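Local coordinates for protein putative peptidyl-arginine deiminase (Chlorobium tepidum, PDB 1XKN) that probably hydrolyses the guanidinium group of arginine-like substrates, as an agmatine or protein-arginine deiminase of the Porphyromonas-type family, at residues Trp118-Trp123 against Asp131-Val136; Gly152-Gly157 against Asn179-Leu184; Pro270-Val275 against Ala284-Phe289. All coordinates share one frame; numbering follows the deposited sequence.

Contact 1 (Trp118-Trp123 against Asp131-Val136); sequences WEYNAW and DDDNAV. With NA (sodium ion), chain B.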
ATOM      1  N   TRP A 118      -8.342  -3.813  10.995  1.00  3.47           N
ATOM      2  CA  TRP A 118      -7.975  -2.666  11.828  1.00  2.78           C
ATOM      3  C   TRP A 118      -9.055  -1.628  11.584  1.00  3.86           C
ATOM      4  O   TRP A 118      -9.844  -1.777  10.666  1.00  5.23           O
ATOM      5  CB  TRP A 118      -6.628  -2.067  11.407  1.00  2.89           C
ATOM      6  CG  TRP A 118      -5.484  -3.016  11.519  1.00  3.81           C
ATOM      7  CD1 TRP A 118      -5.080  -3.924  10.584  1.00  3.85           C
ATOM      8  CD2 TRP A 118      -4.636  -3.205  12.657  1.00  3.27           C
ATOM      9  NE1 TRP A 118      -4.038  -4.670  11.069  1.00  3.61           N
ATOM     10  CE2 TRP A 118      -3.746  -4.255  12.341  1.00  3.92           C
ATOM     11  CE3 TRP A 118      -4.545  -2.593  13.915  1.00  3.85           C
ATOM     12  CZ2 TRP A 118      -2.773  -4.710  13.241  1.00  3.43           C
ATOM     13  CZ3 TRP A 118      -3.578  -3.047  14.810  1.00  4.72           C
ATOM     14  CH2 TRP A 118      -2.708  -4.097  14.467  1.00  5.22           C
ATOM     15  N   GLU A 119      -9.097  -0.582  12.395  1.00  4.20           N
ATOM     16  CA  GLU A 119     -10.092   0.457  12.186  1.00  3.85           C
ATOM     17  C   GLU A 119      -9.573   1.475  11.184  1.00  4.33           C
ATOM     18  O   GLU A 119      -8.365   1.653  11.030  1.00  4.43           O
ATOM     19  CB  GLU A 119     -10.430   1.151  13.505  1.00  5.46           C
ATOM     20  CG  GLU A 119     -11.209   0.275  14.459  1.00  6.39           C
ATOM     21  CD  GLU A 119     -12.526  -0.178  13.868  1.00  7.48           C
ATOM     22  OE1 GLU A 119     -13.411   0.679  13.654  1.00  8.73           O
ATOM     23  OE2 GLU A 119     -12.679  -1.393  13.610  1.00  9.86           O
ATOM     24  N   TYR A 120     -10.498   2.136  10.501  1.00  4.13           N
ATOM     25  CA  TYR A 120     -10.162   3.151   9.517  1.00  5.19           C
ATOM     26  C   TYR A 120     -10.962   4.399   9.864  1.00  5.94           C
ATOM     27  O   TYR A 120     -12.145   4.302  10.210  1.00  8.03           O
ATOM     28  CB  TYR A 120     -10.544   2.678   8.110  1.00  5.42           C
ATOM     29  CG  TYR A 120     -10.229   3.660   7.000  1.00  6.67           C
ATOM     30  CD1 TYR A 120      -8.911   3.943   6.646  1.00  7.65           C
ATOM     31  CD2 TYR A 120     -11.251   4.290   6.284  1.00  8.77           C
ATOM     32  CE1 TYR A 120      -8.613   4.825   5.608  1.00  7.98           C
ATOM     33  CE2 TYR A 120     -10.962   5.176   5.240  1.00 10.32           C
ATOM     34  CZ  TYR A 120      -9.639   5.436   4.909  1.00  9.24           C
ATOM     35  OH  TYR A 120      -9.341   6.301   3.877  1.00 10.55           O
ATOM     36  N   ASN A 121     -10.328   5.567   9.792  1.00  6.58           N
ATOM     37  CA  ASN A 121     -11.041   6.809  10.078  1.00  7.26           C
ATOM     38  C   ASN A 121     -10.700   7.949   9.117  1.00  7.02           C
ATOM     39  O   ASN A 121     -10.652   9.111   9.512  1.00  8.16           O
ATOM     40  CB  ASN A 121     -10.829   7.249  11.540  1.00  7.82           C
ATOM     41  CG  ASN A 121      -9.413   7.741  11.838  1.00  7.41           C
ATOM     42  OD1 ASN A 121      -9.136   8.193  12.954  1.00 11.44           O
ATOM     43  ND2 ASN A 121      -8.527   7.666  10.862  1.00  6.80           N
ATOM     44  N   ALA A 122     -10.484   7.603   7.850  1.00  8.42           N
ATOM     45  CA  ALA A 122     -10.170   8.579   6.804  1.00  8.85           C
ATOM     46  C   ALA A 122      -8.991   9.482   7.155  1.00  8.90           C
ATOM     47  O   ALA A 122      -9.113  10.707   7.172  1.00  9.91           O
ATOM     48  CB  ALA A 122     -11.408   9.427   6.500  1.00  9.12           C
ATOM     49  N   TRP A 123      -7.850   8.854   7.424  1.00  9.60           N
ATOM     50  CA  TRP A 123      -6.620   9.557   7.768  1.00 11.09           C
ATOM     51  C   TRP A 123      -6.792  10.605   8.870  1.00 11.28           C
ATOM     52  O   TRP A 123      -6.368  11.751   8.717  1.00 12.67           O
ATOM     53  CB  TRP A 123      -6.015  10.223   6.518  1.00  9.75           C
ATOM     54  CG  TRP A 123      -5.826   9.302   5.329  1.00 10.11           C
ATOM     55  CD1 TRP A 123      -5.612   7.951   5.358  1.00  9.48           C
ATOM     56  CD2 TRP A 123      -5.790   9.681   3.943  1.00 10.36           C
ATOM     57  NE1 TRP A 123      -5.448   7.469   4.077  1.00  9.17           N
ATOM     58  CE2 TRP A 123      -5.552   8.508   3.191  1.00 11.67           C
ATOM     59  CE3 TRP A 123      -5.935  10.901   3.266  1.00 10.46           C
ATOM     60  CZ2 TRP A 123      -5.456   8.519   1.793  1.00 10.44           C
ATOM     61  CZ3 TRP A 123      -5.839  10.911   1.873  1.00 11.70           C
ATOM     62  CH2 TRP A 123      -5.602   9.726   1.155  1.00 12.53           C
ATOM     63  N   ASP A 131     -17.712   4.718   6.744  1.00  6.18           N
ATOM     64  CA  ASP A 131     -18.194   3.459   7.293  1.00  4.50           C
ATOM     65  C   ASP A 131     -18.091   2.289   6.320  1.00  4.91           C
ATOM     66  O   ASP A 131     -17.825   1.165   6.737  1.00  5.06           O
ATOM     67  CB  ASP A 131     -19.637   3.583   7.815  1.00  5.39           C
ATOM     68  CG  ASP A 131     -20.621   4.021   6.750  1.00  7.18           C
ATOM     69  OD1 ASP A 131     -21.692   3.379   6.630  1.00  8.14           O
ATOM     70  OD2 ASP A 131     -20.340   5.011   6.042  1.00  6.22           O
ATOM     71  N   ASP A 132     -18.297   2.529   5.027  1.00  4.59           N
ATOM     72  CA  ASP A 132     -18.186   1.429   4.081  1.00  5.21           C
ATOM     73  C   ASP A 132     -16.726   1.031   3.913  1.00  5.10           C
ATOM     74  O   ASP A 132     -16.415  -0.157   3.841  1.00  5.74           O
ATOM     75  CB  ASP A 132     -18.818   1.782   2.733  1.00  5.95           C
ATOM     76  CG  ASP A 132     -20.330   1.659   2.758  1.00  8.12           C
ATOM     77  OD1 ASP A 132     -20.832   0.693   3.374  1.00 10.89           O
ATOM     78  OD2 ASP A 132     -21.019   2.506   2.152  1.00  9.51           O
ATOM     79  N   ASP A 133     -15.823   2.008   3.857  1.00  4.97           N
ATOM     80  CA  ASP A 133     -14.397   1.693   3.734  1.00  3.98           C
ATOM     81  C   ASP A 133     -13.982   0.835   4.921  1.00  4.41           C
ATOM     82  O   ASP A 133     -13.266  -0.153   4.770  1.00  3.81           O
ATOM     83  CB  ASP A 133     -13.528   2.955   3.753  1.00  5.62           C
ATOM     84  CG  ASP A 133     -13.706   3.812   2.531  1.00  6.69           C
ATOM     85  OD1 ASP A 133     -14.052   3.269   1.460  1.00  7.03           O
ATOM     86  OD2 ASP A 133     -13.474   5.035   2.638  1.00  9.51           O
ATOM     87  N   ASN A 134     -14.430   1.233   6.108  1.00  4.34           N
ATOM     88  CA  ASN A 134     -14.098   0.524   7.337  1.00  4.44           C
ATOM     89  C   ASN A 134     -14.648  -0.903   7.310  1.00  3.89           C
ATOM     90  O   ASN A 134     -14.098  -1.798   7.945  1.00  5.10           O
ATOM     91  CB  ASN A 134     -14.652   1.308   8.536  1.00  4.77           C
ATOM     92  CG  ASN A 134     -13.957   0.967   9.845  1.00  5.67           C
ATOM     93  OD1 ASN A 134     -12.781   0.621   9.867  1.00  4.48           O
ATOM     94  ND2 ASN A 134     -14.683   1.096  10.949  1.00  6.95           N
ATOM     95  N   ALA A 135     -15.718  -1.124   6.550  1.00  4.20           N
ATOM     96  CA  ALA A 135     -16.335  -2.447   6.458  1.00  4.12           C
ATOM     97  C   ALA A 135     -15.765  -3.336   5.353  1.00  3.99           C
ATOM     98  O   ALA A 135     -16.079  -4.526   5.290  1.00  4.24           O
ATOM     99  CB  ALA A 135     -17.850  -2.297   6.267  1.00  5.02           C
ATOM    100  N   VAL A 136     -14.931  -2.773   4.484  1.00  2.71           N
ATOM    101  CA  VAL A 136     -14.364  -3.549   3.384  1.00  3.68           C
ATOM    102  C   VAL A 136     -13.726  -4.878   3.808  1.00  3.76           C
ATOM    103  O   VAL A 136     -14.008  -5.912   3.212  1.00  3.95           O
ATOM    104  CB  VAL A 136     -13.342  -2.708   2.580  1.00  3.60           C
ATOM    105  CG1 VAL A 136     -12.630  -3.583   1.554  1.00  3.18           C
ATOM    106  CG2 VAL A 136     -14.068  -1.567   1.869  1.00  5.70           C
TER
HETATM  107 NA    NA B 700     -11.962  -1.807   9.345  1.00  2.88          NA
HETATM  108  O   HOH W   1     -13.830  -2.304  11.242  1.00  6.84           O
HETATM  109  O   HOH W   2     -10.290  -1.190   7.421  1.00  6.73           O
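Asn134 reaches from the first turn of helix 131-144 to Glu119 at the end of strand 110-119 and to Tyr120 just after it, using both ends of its amide. Its CG lies anti to the backbone N (chi1 -159°), beside its own carbonyl carbon. OD1 can therefore bind the same sodium ion as the backbone O of Asn134. The metal lies 2.6 Å from Asn134 OD1 and 2.5 Å from Asn134 O, a chelate by one residue. Trp118 O at the strand end binds the ion at 2.5 Å. Asn117 OD1 and two waters complete the site.

Asn134 OD1 also accepts the backbone N-H of Tyr120 at 2.8 Å. That bond is bent, and the donor stands above the carbonyl plane. Asn134 ND2 points at Glu119 OE1, 3.0 Å away, in a nearly straight bond (176°). Glu119 OE1 lies in the plane of the Asn134 amide, but ND2 approaches it from above the carboxylate plane, the two planes being 80° apart. Glu119 leaves its CA away from the helix, and a bend at chi2 brings the carboxylate back. Glu119 OE2 accepts a hydrogen bond from one of the two sodium-bound waters.

The Tyr120 ring packs beside Asp133, with Tyr120 CE2 3.6 Å from Asp133 OD2. Asp133 is held by the backbone of Asn91 and Asp92, and Tyr120 OH bonds to Asp92.

Both ends of the Asn134 amide are thus used, which should fix its rotation. The Glu119 carboxylate, bonded to two of the ion's ligands, Asn134 and a water, would probably offset part of the sodium charge.

Contact 2 (Gly152-Gly157 against Asn179-Leu184); sequences GMVLEG and NRNPSL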
ATOM      1  N   GLY A 152      -9.627  -3.233  16.816  1.00  6.19           N
ATOM      2  CA  GLY A 152     -10.219  -2.087  17.479  1.00  6.95           C
ATOM      3  C   GLY A 152      -9.308  -0.872  17.453  1.00  7.13           C
ATOM      4  O   GLY A 152      -9.629   0.168  18.032  1.00  8.97           O
HETATM    5  N   MSE A 153      -8.170  -1.005  16.777  1.00  4.93           N
HETATM    6  CA  MSE A 153      -7.196   0.082  16.675  1.00  4.49           C
HETATM    7  C   MSE A 153      -7.132   0.613  15.246  1.00  4.03           C
HETATM    8  O   MSE A 153      -7.190  -0.159  14.289  1.00  3.53           O
HETATM    9  CB  MSE A 153      -5.806  -0.422  17.095  1.00  4.31           C
HETATM   10  CG  MSE A 153      -4.705   0.635  17.044  1.00  4.86           C
HETATM   11 SE   MSE A 153      -2.939  -0.055  17.489  1.00 10.95          SE
HETATM   12  CE  MSE A 153      -2.148   0.013  15.721  1.00  8.35           C
ATOM     13  N   VAL A 154      -7.020   1.930  15.103  1.00  4.13           N
ATOM     14  CA  VAL A 154      -6.933   2.540  13.782  1.00  4.38           C
ATOM     15  C   VAL A 154      -5.543   2.305  13.204  1.00  3.14           C
ATOM     16  O   VAL A 154      -4.533   2.574  13.858  1.00  3.99           O
ATOM     17  CB  VAL A 154      -7.193   4.066  13.848  1.00  4.55           C
ATOM     18  CG1 VAL A 154      -6.937   4.708  12.482  1.00  6.01           C
ATOM     19  CG2 VAL A 154      -8.626   4.327  14.292  1.00  6.42           C
ATOM     20  N   LEU A 155      -5.499   1.788  11.981  1.00  3.54           N
ATOM     21  CA  LEU A 155      -4.236   1.529  11.302  1.00  2.80           C
ATOM     22  C   LEU A 155      -4.474   1.416   9.805  1.00  2.87           C
ATOM     23  O   LEU A 155      -5.378   0.703   9.366  1.00  4.55           O
ATOM     24  CB  LEU A 155      -3.597   0.228  11.803  1.00  3.09           C
ATOM     25  CG  LEU A 155      -2.212  -0.067  11.217  1.00  3.96           C
ATOM     26  CD1 LEU A 155      -1.212   0.939  11.775  1.00  5.94           C
ATOM     27  CD2 LEU A 155      -1.778  -1.489  11.559  1.00  4.28           C
ATOM     28  N   GLU A 156      -3.670   2.136   9.032  1.00  3.69           N
ATOM     29  CA  GLU A 156      -3.768   2.088   7.579  1.00  3.95           C
ATOM     30  C   GLU A 156      -2.609   1.243   7.073  1.00  3.55           C
ATOM     31  O   GLU A 156      -1.495   1.334   7.587  1.00  3.67           O
ATOM     32  CB  GLU A 156      -3.659   3.488   6.969  1.00  5.84           C
ATOM     33  CG  GLU A 156      -4.774   4.438   7.360  1.00  6.18           C
ATOM     34  CD  GLU A 156      -4.325   5.480   8.359  1.00  6.89           C
ATOM     35  OE1 GLU A 156      -5.116   5.807   9.269  1.00  7.93           O
ATOM     36  OE2 GLU A 156      -3.189   5.987   8.224  1.00  8.19           O
ATOM     37  N   GLY A 157      -2.868   0.428   6.058  1.00  4.13           N
ATOM     38  CA  GLY A 157      -1.816  -0.407   5.509  1.00  4.17           C
ATOM     39  C   GLY A 157      -0.662   0.405   4.950  1.00  4.40           C
ATOM     40  O   GLY A 157       0.482  -0.053   4.947  1.00  6.10           O
ATOM     41  N   ASN A 179      -4.599  12.083  16.165  1.00  5.35           N
ATOM     42  CA  ASN A 179      -5.834  11.925  15.403  1.00  4.36           C
ATOM     43  C   ASN A 179      -6.136  10.489  14.990  1.00  4.89           C
ATOM     44  O   ASN A 179      -7.193  10.216  14.418  1.00  4.67           O
ATOM     45  CB  ASN A 179      -5.858  12.838  14.161  1.00  6.24           C
ATOM     46  CG  ASN A 179      -4.834  12.451  13.102  1.00  4.92           C
ATOM     47  OD1 ASN A 179      -4.364  11.318  13.050  1.00  5.80           O
ATOM     48  ND2 ASN A 179      -4.507  13.400  12.229  1.00  7.89           N
ATOM     49  N   ARG A 180      -5.231   9.562  15.286  1.00  3.48           N
ATOM     50  CA  ARG A 180      -5.478   8.171  14.920  1.00  4.33           C
ATOM     51  C   ARG A 180      -6.039   7.378  16.098  1.00  3.13           C
ATOM     52  O   ARG A 180      -7.185   6.922  16.057  1.00  4.71           O
ATOM     53  CB  ARG A 180      -4.197   7.516  14.393  1.00  3.45           C
ATOM     54  CG  ARG A 180      -3.703   8.082  13.053  1.00  5.24           C
ATOM     55  CD  ARG A 180      -4.818   8.132  12.008  1.00  5.38           C
ATOM     56  NE  ARG A 180      -4.314   8.070  10.635  1.00  3.94           N
ATOM     57  CZ  ARG A 180      -3.691   9.059  10.003  1.00  4.67           C
ATOM     58  NH1 ARG A 180      -3.271   8.886   8.755  1.00  5.20           N
ATOM     59  NH2 ARG A 180      -3.494  10.224  10.604  1.00  4.94           N
ATOM     60  N   ASN A 181      -5.233   7.218  17.142  1.00  4.49           N
ATOM     61  CA  ASN A 181      -5.654   6.490  18.338  1.00  5.13           C
ATOM     62  C   ASN A 181      -5.391   7.365  19.562  1.00  5.82           C
ATOM     63  O   ASN A 181      -4.421   7.164  20.293  1.00  5.64           O
ATOM     64  CB  ASN A 181      -4.885   5.172  18.450  1.00  3.98           C
ATOM     65  CG  ASN A 181      -5.125   4.260  17.265  1.00  5.30           C
ATOM     66  OD1 ASN A 181      -4.273   4.116  16.384  1.00  6.87           O
ATOM     67  ND2 ASN A 181      -6.300   3.646  17.230  1.00  1.60           N
ATOM     68  N   PRO A 182      -6.266   8.354  19.797  1.00  5.78           N
ATOM     69  CA  PRO A 182      -6.152   9.286  20.922  1.00  6.12           C
ATOM     70  C   PRO A 182      -5.814   8.664  22.274  1.00  6.15           C
ATOM     71  O   PRO A 182      -4.981   9.186  23.014  1.00  6.19           O
ATOM     72  CB  PRO A 182      -7.520   9.965  20.947  1.00  8.19           C
ATOM     73  CG  PRO A 182      -7.919   9.971  19.523  1.00  8.57           C
ATOM     74  CD  PRO A 182      -7.504   8.598  19.039  1.00  6.86           C
ATOM     75  N   SER A 183      -6.455   7.547  22.600  1.00  6.01           N
ATOM     76  CA  SER A 183      -6.232   6.916  23.894  1.00  6.80           C
ATOM     77  C   SER A 183      -4.979   6.059  24.021  1.00  6.82           C
ATOM     78  O   SER A 183      -4.597   5.689  25.130  1.00  7.70           O
ATOM     79  CB  SER A 183      -7.448   6.070  24.276  1.00  8.91           C
ATOM     80  OG  SER A 183      -7.539   4.915  23.460  1.00 10.08           O
ATOM     81  N   LEU A 184      -4.329   5.757  22.901  1.00  6.71           N
ATOM     82  CA  LEU A 184      -3.143   4.907  22.931  1.00  5.48           C
ATOM     83  C   LEU A 184      -1.803   5.618  22.865  1.00  6.20           C
ATOM     84  O   LEU A 184      -1.666   6.666  22.235  1.00  8.72           O
ATOM     85  CB  LEU A 184      -3.193   3.895  21.787  1.00  5.40           C
ATOM     86  CG  LEU A 184      -4.412   2.981  21.693  1.00  5.73           C
ATOM     87  CD1 LEU A 184      -4.210   2.015  20.541  1.00  4.25           C
ATOM     88  CD2 LEU A 184      -4.604   2.227  22.999  1.00  7.08           C
TER
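Bends at chi2 turn Glu156 (106°) and Arg180 (-50°) toward each other, and their charged ends meet in a two-pronged, side-on salt bridge. It joins two loops, one leading from strand 148-152 toward strand 160-162, the other running up to helix 186-197. Arg180 NE donates to Glu156 OE1 at 2.8 Å, on the syn lone pair and close to the guanidinium plane. Arg180 NH1 reaches Glu156 OE2 at 2.9 Å, but from above the carboxylate plane, because the two flat groups are turned 39° apart. Glu156 OE2 also bonds to His217. On the far branch, Arg180 NH2 donates to Asn179 OD1 and forms a salt bridge with Asp215. The buried guanidinium is thus held at several points along its edge.

Val154 lies over the second loop, with its CG2 3.5 Å from Arg180 O and its CG1 beside the Arg180 CD methylene. The side chain of Asn181 sits against the backbone of Val154 and the side chain of Met153. Asn181 also begins a type I turn, closed by Leu184 N to Asn181 O. At the end of the turn the contact becomes apolar: selenomethionine Met153 crosses Leu184 at a slant, and Met153 CG lies 3.8 Å from Leu184 CD1.

Contact 3 (Pro270-Val275 against Ala284-Phe289); sequences PMPEPV and ASYANF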
ATOM      1  N   PRO A 270      15.182   8.351  -6.181  1.00  5.97           N
ATOM      2  CA  PRO A 270      14.998   9.786  -6.384  1.00  5.66           C
ATOM      3  C   PRO A 270      13.577  10.167  -5.992  1.00  5.86           C
ATOM      4  O   PRO A 270      12.746   9.295  -5.729  1.00  4.89           O
ATOM      5  CB  PRO A 270      15.251   9.955  -7.883  1.00  8.27           C
ATOM      6  CG  PRO A 270      14.757   8.657  -8.447  1.00  9.66           C
ATOM      7  CD  PRO A 270      15.275   7.635  -7.464  1.00  6.55           C
HETATM    8  N   MSE A 271      13.317  11.467  -5.915  1.00  5.57           N
HETATM    9  CA  MSE A 271      11.980  11.965  -5.626  1.00  4.14           C
HETATM   10  C   MSE A 271      11.543  12.544  -6.959  1.00  5.17           C
HETATM   11  O   MSE A 271      12.373  13.004  -7.738  1.00  6.56           O
HETATM   12  CB  MSE A 271      12.008  13.091  -4.590  1.00  6.60           C
HETATM   13  CG  MSE A 271      11.966  12.639  -3.139  1.00  6.72           C
HETATM   14 SE   MSE A 271      10.299  11.803  -2.633  1.00 11.43          SE
HETATM   15  CE  MSE A 271       9.214  13.420  -2.611  1.00  9.85           C
ATOM     16  N   PRO A 272      10.242  12.503  -7.258  1.00  4.55           N
ATOM     17  CA  PRO A 272       9.782  13.061  -8.532  1.00  5.37           C
ATOM     18  C   PRO A 272      10.017  14.567  -8.516  1.00  6.15           C
ATOM     19  O   PRO A 272      10.119  15.163  -7.443  1.00  6.37           O
ATOM     20  CB  PRO A 272       8.291  12.738  -8.530  1.00  6.75           C
ATOM     21  CG  PRO A 272       8.211  11.487  -7.715  1.00  7.25           C
ATOM     22  CD  PRO A 272       9.165  11.767  -6.578  1.00  6.20           C
ATOM     23  N   GLU A 273      10.124  15.185  -9.687  1.00  6.21           N
ATOM     24  CA  GLU A 273      10.280  16.633  -9.713  1.00  6.17           C
ATOM     25  C   GLU A 273       8.957  17.128  -9.149  1.00  5.60           C
ATOM     26  O   GLU A 273       7.933  16.474  -9.314  1.00  5.59           O
ATOM     27  CB  GLU A 273      10.475  17.140 -11.141  1.00  8.53           C
ATOM     28  CG  GLU A 273      11.897  16.981 -11.639  1.00 10.35           C
ATOM     29  CD  GLU A 273      12.055  17.353 -13.100  1.00 13.56           C
ATOM     30  OE1 GLU A 273      11.114  17.934 -13.683  1.00 14.46           O
ATOM     31  OE2 GLU A 273      13.135  17.076 -13.655  1.00 15.84           O
ATOM     32  N   PRO A 274       8.960  18.279  -8.467  1.00  5.37           N
ATOM     33  CA  PRO A 274       7.747  18.847  -7.871  1.00  6.08           C
ATOM     34  C   PRO A 274       6.492  18.780  -8.743  1.00  6.70           C
ATOM     35  O   PRO A 274       6.516  19.151  -9.917  1.00  8.19           O
ATOM     36  CB  PRO A 274       8.164  20.281  -7.562  1.00  6.37           C
ATOM     37  CG  PRO A 274       9.612  20.117  -7.192  1.00  6.72           C
ATOM     38  CD  PRO A 274      10.112  19.179  -8.271  1.00  5.40           C
ATOM     39  N   VAL A 275       5.402  18.297  -8.150  1.00  6.46           N
ATOM     40  CA  VAL A 275       4.116  18.181  -8.832  1.00  5.85           C
ATOM     41  C   VAL A 275       3.091  19.052  -8.110  1.00  6.33           C
ATOM     42  O   VAL A 275       2.903  18.939  -6.896  1.00  6.24           O
ATOM     43  CB  VAL A 275       3.614  16.715  -8.852  1.00  5.58           C
ATOM     44  CG1 VAL A 275       2.269  16.630  -9.563  1.00  6.73           C
ATOM     45  CG2 VAL A 275       4.630  15.831  -9.555  1.00  7.32           C
ATOM     46  N   ALA A 284       3.655  13.432  -4.634  1.00  3.10           N
ATOM     47  CA  ALA A 284       4.178  12.516  -5.641  1.00  3.62           C
ATOM     48  C   ALA A 284       5.439  11.824  -5.127  1.00  3.43           C
ATOM     49  O   ALA A 284       6.366  12.482  -4.652  1.00  5.12           O
ATOM     50  CB  ALA A 284       4.492  13.281  -6.921  1.00  3.62           C
ATOM     51  N   SER A 285       5.477  10.500  -5.229  1.00  3.73           N
ATOM     52  CA  SER A 285       6.637   9.749  -4.771  1.00  3.37           C
ATOM     53  C   SER A 285       6.764   8.380  -5.424  1.00  4.85           C
ATOM     54  O   SER A 285       5.790   7.634  -5.521  1.00  5.06           O
ATOM     55  CB  SER A 285       6.587   9.568  -3.256  1.00  5.19           C
ATOM     56  OG  SER A 285       7.669   8.760  -2.823  1.00  5.51           O
ATOM     57  N   TYR A 286       7.971   8.056  -5.869  1.00  3.59           N
ATOM     58  CA  TYR A 286       8.219   6.767  -6.497  1.00  3.90           C
ATOM     59  C   TYR A 286       8.182   5.635  -5.482  1.00  2.78           C
ATOM     60  O   TYR A 286       8.104   4.470  -5.860  1.00  3.98           O
ATOM     61  CB  TYR A 286       9.574   6.766  -7.207  1.00  3.83           C
ATOM     62  CG  TYR A 286       9.698   7.811  -8.290  1.00  3.43           C
ATOM     63  CD1 TYR A 286       8.817   7.832  -9.372  1.00  3.13           C
ATOM     64  CD2 TYR A 286      10.692   8.782  -8.231  1.00  3.90           C
ATOM     65  CE1 TYR A 286       8.924   8.800 -10.372  1.00  5.48           C
ATOM     66  CE2 TYR A 286      10.812   9.753  -9.221  1.00  3.47           C
ATOM     67  CZ  TYR A 286       9.927   9.758 -10.287  1.00  4.54           C
ATOM     68  OH  TYR A 286      10.047  10.721 -11.258  1.00  4.46           O
ATOM     69  N   ALA A 287       8.245   5.966  -4.196  1.00  2.61           N
ATOM     70  CA  ALA A 287       8.206   4.934  -3.167  1.00  1.60           C
ATOM     71  C   ALA A 287       6.814   4.317  -3.086  1.00  2.47           C
ATOM     72  O   ALA A 287       6.633   3.255  -2.491  1.00  1.83           O
ATOM     73  CB  ALA A 287       8.592   5.516  -1.811  1.00  2.64           C
ATOM     74  N   ASN A 288       5.829   4.987  -3.678  1.00  1.86           N
ATOM     75  CA  ASN A 288       4.463   4.486  -3.646  1.00  2.60           C
ATOM     76  C   ASN A 288       4.218   3.499  -4.790  1.00  3.05           C
ATOM     77  O   ASN A 288       3.214   3.579  -5.496  1.00  3.14           O
ATOM     78  CB  ASN A 288       3.472   5.658  -3.717  1.00  3.83           C
ATOM     79  CG  ASN A 288       2.163   5.360  -2.999  1.00  4.45           C
ATOM     80  OD1 ASN A 288       2.129   5.197  -1.775  1.00  6.72           O
ATOM     81  ND2 ASN A 288       1.082   5.277  -3.759  1.00  1.86           N
ATOM     82  N   PHE A 289       5.152   2.566  -4.950  1.00  3.01           N
ATOM     83  CA  PHE A 289       5.070   1.534  -5.979  1.00  2.31           C
ATOM     84  C   PHE A 289       4.404   0.296  -5.384  1.00  2.57           C
ATOM     85  O   PHE A 289       4.257   0.183  -4.168  1.00  1.71           O
ATOM     86  CB  PHE A 289       6.477   1.171  -6.485  1.00  3.62           C
ATOM     87  CG  PHE A 289       7.395   0.607  -5.421  1.00  3.37           C
ATOM     88  CD1 PHE A 289       7.316  -0.732  -5.043  1.00  4.05           C
ATOM     89  CD2 PHE A 289       8.333   1.422  -4.794  1.00  4.21           C
ATOM     90  CE1 PHE A 289       8.160  -1.249  -4.058  1.00  3.88           C
ATOM     91  CE2 PHE A 289       9.182   0.917  -3.808  1.00  4.53           C
ATOM     92  CZ  PHE A 289       9.095  -0.422  -3.436  1.00  3.72           C
TER
HETATM   93  O   HOH W   3      10.283   8.890  -4.583  1.00  5.41           O
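Pro272 lies flat against the ring of Tyr286. Its CG stands almost over the ring centre, 3.5 Å from the centroid of Tyr286 and 14° off the ring normal, a CH-pi contact. The two side chains slide past each other in opposite directions. Pro270 meets the same ring differently. Its carbonyl O comes in at the edge, 3.3 Å from Tyr286 CD2, near the ring plane. Tyr286 CG is anti to the carbonyl carbon (chi1 -60°), which sets one face of the ring against Pro272 and its edge toward Pro270 O. Its hydroxyl bonds to Asp306 of helix 305-316.

The tight packing continues toward Ala284. Pro272 CD rests on Ala284 O at 3.5 Å, and Val275 CG2 touches Ala284 CB at 3.7 Å. The touching parts of the two loops run in roughly opposite directions. One loop lies between strands 265-269 and 276-277, the other between strands 280-281 and 290-291. Ser285 starts a type I turn to Asn288. It also forms an ST turn, in which Ser285 OG accepts from Ala287 N, and this hydroxyl bonds to Asp220 O as well.

Near Met271 the packing is mixed with water. Bent at chi2 and chi3, the selenomethionine brings its CE to 3.6 Å from Ala284 O, while its SE stays 4.0 Å from Ser285 OG. Here a water bridges the backbones, donating to Pro270 O at 2.7 Å and accepting from Tyr286 N at 2.8 Å.

The three contacts follow one another along the chain, each closing before the next opens. Contacts 1 and 2 are neighbours, with centres about 11 Å apart on the same side of the chain's centre. The end of strand 110-119 joins them: the backbone of Glu119 hydrogen-bonds to Met153 and Leu155, just beyond strand 148-152 of the same mixed sheet. The strand end that supplies a sodium ligand is thus bonded directly to a loop of contact 2. Contact 3 lies apart, with its centre about 26 Å from that of contact 1 and 27 Å from that of contact 2. It packs against helix 305-316, and its nearest atoms are about 9 Å from either of the others.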